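PDB 6CN7: aerobactin synthase IucC from Klebsiella pneumoniae, which probably joins a second N-acetyl-N-hydroxylysine to citryl-N-acetyl-N-hydroxylysine at the expense of ATP, the last step in making the siderophore aerobactin. Local coordinates for residues F10-L15 against P73-T78; L15-L20 against I62-L67. The protein carries 5 engineered substitutions. One frame throughout, in Å; residues are numbered along the deposited sequence.

Interaction 1: F10-L15 against P73-T78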
# COMPACT_ATOMS: atom_id res chain seq x y z
N PHE A 10 13.53 -9.93 -26.42
CA PHE A 10 14.69 -9.05 -26.41
C PHE A 10 15.04 -8.63 -24.99
O PHE A 10 16.22 -8.61 -24.61
CB PHE A 10 14.43 -7.83 -27.28
CG PHE A 10 15.56 -6.84 -27.29
CD1 PHE A 10 16.64 -7.00 -28.15
CD2 PHE A 10 15.54 -5.73 -26.46
CE1 PHE A 10 17.68 -6.09 -28.16
CE2 PHE A 10 16.58 -4.82 -26.47
CZ PHE A 10 17.65 -5.00 -27.32
N VAL A 11 14.04 -8.29 -24.18
CA VAL A 11 14.31 -7.80 -22.83
C VAL A 11 14.82 -8.93 -21.95
O VAL A 11 15.68 -8.72 -21.08
CB VAL A 11 13.04 -7.15 -22.25
CG1 VAL A 11 13.28 -6.72 -20.81
CG2 VAL A 11 12.65 -5.94 -23.08
N ASN A 12 14.32 -10.15 -22.15
CA ASN A 12 14.80 -11.29 -21.37
C ASN A 12 16.23 -11.65 -21.76
O ASN A 12 17.05 -11.97 -20.89
CB ASN A 12 13.88 -12.49 -21.55
CG ASN A 12 12.80 -12.56 -20.49
OD1 ASN A 12 13.04 -13.05 -19.38
ND2 ASN A 12 11.61 -12.08 -20.82
N ARG A 13 16.55 -11.59 -23.05
CA ARG A 13 17.91 -11.89 -23.49
C ARG A 13 18.90 -10.87 -22.95
O ARG A 13 19.97 -11.24 -22.45
CB ARG A 13 17.98 -11.95 -25.02
CG ARG A 13 17.35 -13.19 -25.60
CD ARG A 13 17.55 -13.30 -27.10
NE ARG A 13 16.94 -14.52 -27.62
CZ ARG A 13 17.57 -15.69 -27.75
NH1 ARG A 13 18.85 -15.81 -27.41
NH2 ARG A 13 16.91 -16.74 -28.22
N GLN A 14 18.56 -9.59 -23.04
CA GLN A 14 19.45 -8.56 -22.52
C GLN A 14 19.71 -8.76 -21.03
O GLN A 14 20.85 -8.60 -20.56
CB GLN A 14 18.87 -7.17 -22.78
CG GLN A 14 18.67 -6.83 -24.25
CD GLN A 14 19.97 -6.56 -24.98
OE1 GLN A 14 20.37 -7.32 -25.86
NE2 GLN A 14 20.64 -5.47 -24.63
N LEU A 15 18.67 -9.11 -20.27
CA LEU A 15 18.85 -9.26 -18.83
C LEU A 15 19.67 -10.50 -18.50
O LEU A 15 20.54 -10.46 -17.62
CB LEU A 15 17.48 -9.31 -18.13
CG LEU A 15 17.53 -9.45 -16.61
CD1 LEU A 15 18.39 -8.36 -15.98
CD2 LEU A 15 16.13 -9.42 -16.02
N PRO A 73 13.52 -21.93 -23.48
CA PRO A 73 13.43 -20.52 -23.88
C PRO A 73 14.26 -19.65 -22.95
O PRO A 73 14.30 -19.86 -21.74
CB PRO A 73 11.94 -20.21 -23.77
CG PRO A 73 11.41 -21.20 -22.81
CD PRO A 73 12.23 -22.44 -22.98
N VAL A 74 14.95 -18.68 -23.54
CA VAL A 74 15.88 -17.83 -22.80
C VAL A 74 15.06 -16.83 -21.98
O VAL A 74 14.50 -15.87 -22.52
CB VAL A 74 16.85 -17.11 -23.74
CG1 VAL A 74 17.81 -16.23 -22.96
CG2 VAL A 74 17.61 -18.13 -24.58
N LEU A 75 14.98 -17.07 -20.67
CA LEU A 75 14.21 -16.22 -19.77
C LEU A 75 15.02 -15.94 -18.52
O LEU A 75 15.71 -16.83 -18.00
CB LEU A 75 12.88 -16.88 -19.39
CG LEU A 75 11.95 -17.20 -20.57
CD1 LEU A 75 10.78 -18.06 -20.10
CD2 LEU A 75 11.46 -15.93 -21.24
N ALA A 76 14.95 -14.69 -18.04
CA ALA A 76 15.63 -14.34 -16.80
C ALA A 76 15.10 -15.15 -15.63
O ALA A 76 15.86 -15.57 -14.75
CB ALA A 76 15.48 -12.84 -16.53
N GLN A 77 13.78 -15.38 -15.60
CA GLN A 77 13.20 -16.19 -14.54
C GLN A 77 13.86 -17.56 -14.47
O GLN A 77 14.16 -18.06 -13.38
CB GLN A 77 11.69 -16.32 -14.77
CG GLN A 77 10.97 -17.11 -13.71
CD GLN A 77 10.40 -18.41 -14.23
OE1 GLN A 77 11.04 -19.12 -14.99
NE2 GLN A 77 9.17 -18.73 -13.82
N THR A 78 14.10 -18.18 -15.63
CA THR A 78 14.74 -19.49 -15.65
C THR A 78 16.14 -19.43 -15.03
O THR A 78 16.51 -20.28 -14.22
CB THR A 78 14.81 -20.02 -17.08
OG1 THR A 78 13.51 -19.96 -17.68
CG2 THR A 78 15.31 -21.46 -17.11
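N12, in the middle of the N-terminal helix 4-25, meets the backbone at the start of helix 76-87, where L75 holds the N-cap position. The case illustrates how a distant side chain can serve the first turn of a helix: OD1 of N12 accepts from the backbone N of A76 at 2.9 Å. The bond is nearly straight, with 164° at the hydrogen, and it uses a lone pair in the carbonyl plane of the amide. The other end of that amide is tied back to its own helix, since ND2 donates to W8 O, and together the two bonds fix which way round the group is turned. The methyl CD2 of L75 folds back beside the amide, 3.7 Å from N12 CG, although the CB of L75 itself heads away from helix 4-25.

The next residue, R13, sends out a chain extended from CG to NE. With CG anti to the carbonyl carbon (chi1 -74°), its guanidinium reaches V74, whose methyl CG2 touches one face, 3.9 Å from R13 NH1, with CB above the centre; the two side chains cross at about a right angle. NE forms a salt bridge with D9, while NH1 has its partner in the backbone O of L67. On the other flank of N12 the contact is apolar: L15 CD2 lies 3.5 Å from A76 CB.

Interaction 2: L15-L20 against I62-L67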
# COMPACT_ATOMS: atom_id res chain seq x y z
N LEU A 15 18.67 -9.11 -20.27
CA LEU A 15 18.85 -9.26 -18.83
C LEU A 15 19.67 -10.50 -18.50
O LEU A 15 20.54 -10.46 -17.62
CB LEU A 15 17.48 -9.31 -18.13
CG LEU A 15 17.53 -9.45 -16.61
CD1 LEU A 15 18.39 -8.36 -15.98
CD2 LEU A 15 16.13 -9.42 -16.02
N VAL A 16 19.40 -11.62 -19.18
CA VAL A 16 20.20 -12.83 -18.97
C VAL A 16 21.67 -12.54 -19.24
O VAL A 16 22.55 -12.93 -18.47
CB VAL A 16 19.67 -13.98 -19.84
CG1 VAL A 16 20.65 -15.16 -19.85
CG2 VAL A 16 18.31 -14.45 -19.34
N ALA A 17 21.95 -11.86 -20.35
CA ALA A 17 23.34 -11.54 -20.69
C ALA A 17 23.96 -10.64 -19.63
O ALA A 17 25.12 -10.83 -19.25
CB ALA A 17 23.40 -10.87 -22.06
N LYS A 18 23.20 -9.66 -19.13
CA LYS A 18 23.72 -8.80 -18.07
C LYS A 18 24.01 -9.60 -16.81
O LYS A 18 25.05 -9.41 -16.17
CB LYS A 18 22.72 -7.67 -17.77
CG LYS A 18 23.20 -6.69 -16.72
CD LYS A 18 22.16 -5.63 -16.41
CE LYS A 18 22.60 -4.75 -15.25
NZ LYS A 18 21.61 -3.68 -14.93
N MET A 19 23.11 -10.52 -16.45
CA MET A 19 23.31 -11.33 -15.25
C MET A 19 24.53 -12.23 -15.40
O MET A 19 25.40 -12.27 -14.52
CB MET A 19 22.06 -12.18 -14.98
CG MET A 19 20.82 -11.37 -14.62
SD MET A 19 19.31 -12.36 -14.62
CE MET A 19 19.62 -13.46 -13.24
N LEU A 20 24.62 -12.97 -16.51
CA LEU A 20 25.74 -13.89 -16.70
C LEU A 20 27.07 -13.14 -16.70
O LEU A 20 28.03 -13.57 -16.06
CB LEU A 20 25.57 -14.66 -18.01
CG LEU A 20 24.43 -15.68 -18.11
CD1 LEU A 20 24.36 -16.24 -19.52
CD2 LEU A 20 24.60 -16.81 -17.10
N ILE A 62 28.74 -9.85 -23.80
CA ILE A 62 27.95 -10.96 -24.31
C ILE A 62 27.01 -10.46 -25.40
O ILE A 62 26.32 -9.45 -25.22
CB ILE A 62 27.18 -11.64 -23.17
CG1 ILE A 62 28.16 -12.32 -22.22
CG2 ILE A 62 26.15 -12.64 -23.73
CD1 ILE A 62 27.52 -13.00 -21.02
N ASP A 63 26.99 -11.17 -26.53
CA ASP A 63 26.01 -10.91 -27.59
C ASP A 63 24.72 -11.63 -27.23
O ASP A 63 24.63 -12.86 -27.33
CB ASP A 63 26.55 -11.38 -28.94
CG ASP A 63 25.60 -11.09 -30.09
OD1 ASP A 63 24.44 -10.69 -29.82
OD2 ASP A 63 26.00 -11.27 -31.25
N ALA A 64 23.71 -10.86 -26.81
CA ALA A 64 22.50 -11.45 -26.25
C ALA A 64 21.77 -12.35 -27.24
O ALA A 64 21.06 -13.27 -26.83
CB ALA A 64 21.56 -10.35 -25.75
N GLN A 65 21.93 -12.10 -28.55
CA GLN A 65 21.20 -12.90 -29.53
C GLN A 65 21.73 -14.32 -29.61
O GLN A 65 20.99 -15.23 -30.00
CB GLN A 65 21.27 -12.23 -30.91
CG GLN A 65 20.34 -11.04 -31.06
CD GLN A 65 18.88 -11.42 -30.95
OE1 GLN A 65 18.44 -12.43 -31.51
NE2 GLN A 65 18.11 -10.63 -30.21
N THR A 66 23.00 -14.54 -29.26
CA THR A 66 23.59 -15.87 -29.34
C THR A 66 23.27 -16.75 -28.14
O THR A 66 23.63 -17.93 -28.16
CB THR A 66 25.11 -15.75 -29.49
OG1 THR A 66 25.67 -15.21 -28.28
CG2 THR A 66 25.48 -14.85 -30.66
N LEU A 67 22.62 -16.21 -27.12
CA LEU A 67 22.39 -16.97 -25.89
C LEU A 67 21.61 -18.25 -26.18
O LEU A 67 20.58 -18.23 -26.86
CB LEU A 67 21.64 -16.12 -24.87
CG LEU A 67 22.49 -15.09 -24.11
CD1 LEU A 67 21.60 -14.14 -23.34
CD2 LEU A 67 23.47 -15.78 -23.17
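A17 and I62 meet where helix 4-25 faces the chain leaving strand 60-62, and they show how a small residue on a helix lets bulkier neighbours come close. The methyl of A17 barely rises above the helix surface. Into the shallow dip around it come three groups: I62 CG2 at 3.7 Å from A17 CB, L67 CD1 at 3.9 Å from the same atom, and more loosely the methyl of A64. The backbone follows suit, the CA atoms of A17 and A64 being 5.6 Å apart.

I62 spans A17 and L20 with its two branches. CG2 presses on A17, while CG1, anti to the carbonyl carbon (chi1 -67°), carries CD1 onward over A17 O to L20 CB. L67 is the second bump, and its forked end is shared between two turns. CD1 enters between V16 and A17, lying 3.8 Å from V16 CG1, whereas CD2 reaches L20 CD1 at the same separation. The two leucines run in opposing senses and meet through these terminal methyls.

No hydrogen bond crosses between the segments; several polar groups of residues 62-67 shape the turn. D63 OD1 accepts from Q65 N in an Asx turn, and D63 O receives both T66 N and T66 OG1, a pair of bonds consistent with the bend that brings L67 round to the helix. T66 OG1 also pairs with S51 N of strand 46-54. Beyond this layer, F50 of that strand packs on I62 and L67, and its W48 meets V16. L79 of helix 76-87 touches L20, so helix 4-25 packs against both the four-stranded antiparallel sheet of residues 32-62 and helix 76-87.

The two contacts follow one another along helix 4-25, their centres about 8 Å apart, and together illustrate how one helix can pack against successive parts of a chain that returns to it. Interaction 2 receives the chain as strand 60-62 ends, and interaction 1 receives it again as helix 76-87 begins. L15 belongs to both segments on the helix but touches only the partner in interaction 1. The most direct bridge is R13, whose NH1 lies 3.0 Å from L67 O, a probable hydrogen bond. Q14 also reaches across, with OE1 3.3 Å from A64 CB. Both contacts are buried packing, with centres about 25 and 24 Å from the centre of the chain.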